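Local structure of DNA gyrase, B subunit, truncated (Myxococcus xanthus, 3CWV) at residues A[14-19]-A[158-163]. The protein probably acts as a type II DNA topoisomerase subunit, binding ATP to drive the breakage, passage and rejoining of double-stranded DNA. Numbering follows the deposited sequence.
Sequences NVRKRP and VPDATI
Arg16 on helix 11-17 reaches out to Asp160, in the turn that follows strand 151-159, and Ile163 packs against both Arg16 and Pro19. Ile163 can be followed outward from its CB, which points at the helical segment. There the chain forks: CG2, anti to the backbone N, lies against the Pro19 ring, 3.7 Å from CG and 3.9 Å from CB, whereas CG1 carries CD1 in an extended arm (chi2 -179°) over one face of the Arg16 guanidinium. CD1 of Ile163 sits 3.9 Å from Arg16 NH1, displaced toward the rim of the group. Helix 11-17 is joined here to the end of an inner strand of the eight-stranded sheet, probably that of the ATP-binding domain expected in the GyrB family. At the edge of the same guanidinium, and in its plane, Asp160 OD2 accepts hydrogen bonds from both end nitrogens of Arg16, NH2 at 2.9 Å and NH1 at 3.0 Å, an end-on salt bridge to a single oxygen; NH1 also bonds to Ala107 O, at the end of helix 102-107. The two planes are turned 47° apart, and both nitrogens come from the same face of the carboxylate. With an alanine in place of Asp160, the Arg16 guanidinium would probably lose its carboxylate partner and Thr162 the acceptor that fixes the turn. Asp160 OD1 closes an Asx turn by accepting a hydrogen bond from Thr162 N (2.9 Å) through its anti lone pair, while Thr162 OG1 donates to it from above the plane.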
loop_
_atom_site.group_PDB
_atom_site.type_symbol
_atom_site.label_atom_id
_atom_site.label_comp_id
_atom_site.label_asym_id
_atom_site.label_seq_id
_atom_site.Cartn_x
_atom_site.Cartn_y
_atom_site.Cartn_z
ATOM N N ASN A 14 -12.196 11.239 21.296
ATOM C CA ASN A 14 -13.206 10.495 20.538
ATOM C C ASN A 14 -12.701 9.149 20.072
ATOM O O ASN A 14 -13.408 8.143 20.161
ATOM C CB ASN A 14 -13.653 11.265 19.298
ATOM C CG ASN A 14 -14.577 12.428 19.635
ATOM O OD1 ASN A 14 -14.900 12.672 20.804
ATOM N ND2 ASN A 14 -15.000 13.151 18.607
ATOM N N VAL A 15 -11.476 9.121 19.558
ATOM C CA VAL A 15 -10.872 7.850 19.139
ATOM C C VAL A 15 -10.628 6.934 20.334
ATOM O O VAL A 15 -10.904 5.732 20.265
ATOM C CB VAL A 15 -9.543 8.085 18.361
ATOM C CG1 VAL A 15 -8.863 6.765 18.036
ATOM C CG2 VAL A 15 -9.828 8.850 17.053
ATOM N N ARG A 16 -10.081 7.495 21.419
ATOM C CA ARG A 16 -9.775 6.675 22.608
ATOM C C ARG A 16 -11.049 6.136 23.274
ATOM O O ARG A 16 -10.992 5.120 23.964
ATOM C CB ARG A 16 -8.983 7.463 23.640
ATOM C CG ARG A 16 -7.545 7.791 23.153
ATOM C CD ARG A 16 -6.700 8.427 24.274
ATOM N NE ARG A 16 -6.491 7.552 25.438
ATOM C CZ ARG A 16 -5.490 6.703 25.628
ATOM N NH1 ARG A 16 -4.559 6.468 24.688
ATOM N NH2 ARG A 16 -5.460 6.008 26.768
ATOM N N LYS A 17 -12.161 6.831 23.084
ATOM C CA LYS A 17 -13.433 6.415 23.707
ATOM C C LYS A 17 -14.037 5.183 23.042
ATOM O O LYS A 17 -14.608 4.326 23.718
ATOM C CB LYS A 17 -14.433 7.557 23.712
ATOM C CG LYS A 17 -15.557 7.345 24.787
ATOM C CD LYS A 17 -16.801 8.079 24.419
ATOM C CE LYS A 17 -17.944 7.745 25.436
ATOM N NZ LYS A 17 -18.998 8.769 25.205
ATOM N N ARG A 18 -13.893 5.074 21.722
ATOM C CA ARG A 18 -14.394 3.907 20.982
ATOM C C ARG A 18 -13.354 3.406 19.962
ATOM O O ARG A 18 -13.567 3.508 18.766
ATOM C CB ARG A 18 -15.725 4.252 20.281
ATOM C CG ARG A 18 -16.715 4.954 21.200
ATOM C CD ARG A 18 -18.133 4.900 20.658
ATOM N NE ARG A 18 -18.772 3.628 21.004
ATOM C CZ ARG A 18 -20.039 3.339 20.745
ATOM N NH1 ARG A 18 -20.813 4.230 20.133
ATOM N NH2 ARG A 18 -20.524 2.160 21.102
ATOM N N PRO A 19 -12.222 2.849 20.457
ATOM C CA PRO A 19 -11.082 2.483 19.618
ATOM C C PRO A 19 -11.429 1.551 18.482
ATOM O O PRO A 19 -10.963 1.781 17.386
ATOM C CB PRO A 19 -10.119 1.782 20.580
ATOM C CG PRO A 19 -10.548 2.142 21.942
ATOM C CD PRO A 19 -11.999 2.527 21.877
ATOM N N VAL A 158 4.007 3.230 21.155
ATOM C CA VAL A 158 3.716 2.023 21.910
ATOM C C VAL A 158 2.192 1.894 22.034
ATOM O O VAL A 158 1.547 2.698 22.701
ATOM C CB VAL A 158 4.346 2.096 23.331
ATOM C CG1 VAL A 158 4.097 0.785 24.105
ATOM C CG2 VAL A 158 5.863 2.387 23.229
ATOM N N PRO A 159 1.616 0.875 21.385
ATOM C CA PRO A 159 0.173 0.658 21.502
ATOM C C PRO A 159 -0.194 0.628 22.973
ATOM O O PRO A 159 0.519 0.010 23.771
ATOM C CB PRO A 159 -0.023 -0.722 20.862
ATOM C CG PRO A 159 1.065 -0.745 19.782
ATOM C CD PRO A 159 2.250 -0.127 20.514
ATOM N N ASP A 160 -1.297 1.285 23.316
ATOM C CA ASP A 160 -1.693 1.463 24.706
ATOM C C ASP A 160 -2.118 0.121 25.309
ATOM O O ASP A 160 -3.138 -0.477 24.893
ATOM C CB ASP A 160 -2.851 2.467 24.759
ATOM C CG ASP A 160 -3.096 3.017 26.162
ATOM O OD1 ASP A 160 -3.087 2.223 27.138
ATOM O OD2 ASP A 160 -3.243 4.251 26.283
ATOM N N ALA A 161 -1.368 -0.331 26.319
ATOM C CA ALA A 161 -1.667 -1.612 26.982
ATOM C C ALA A 161 -2.986 -1.636 27.767
ATOM O O ALA A 161 -3.459 -2.709 28.139
ATOM C CB ALA A 161 -0.510 -2.009 27.900
ATOM N N THR A 162 -3.567 -0.480 28.045
ATOM C CA THR A 162 -4.880 -0.431 28.703
ATOM C C THR A 162 -6.027 -0.580 27.685
ATOM O O THR A 162 -7.182 -0.731 28.061
ATOM C CB THR A 162 -5.118 0.863 29.550
ATOM O OG1 THR A 162 -5.143 2.032 28.707
ATOM C CG2 THR A 162 -4.035 1.043 30.613
ATOM N N ILE A 163 -5.692 -0.535 26.400
ATOM C CA ILE A 163 -6.715 -0.560 25.358
ATOM C C ILE A 163 -6.693 -1.898 24.641
ATOM O O ILE A 163 -7.731 -2.521 24.429
ATOM C CB ILE A 163 -6.508 0.598 24.329
ATOM C CG1 ILE A 163 -6.706 1.963 25.005
ATOM C CG2 ILE A 163 -7.436 0.419 23.085
ATOM C CD1 ILE A 163 -6.553 3.188 24.071
#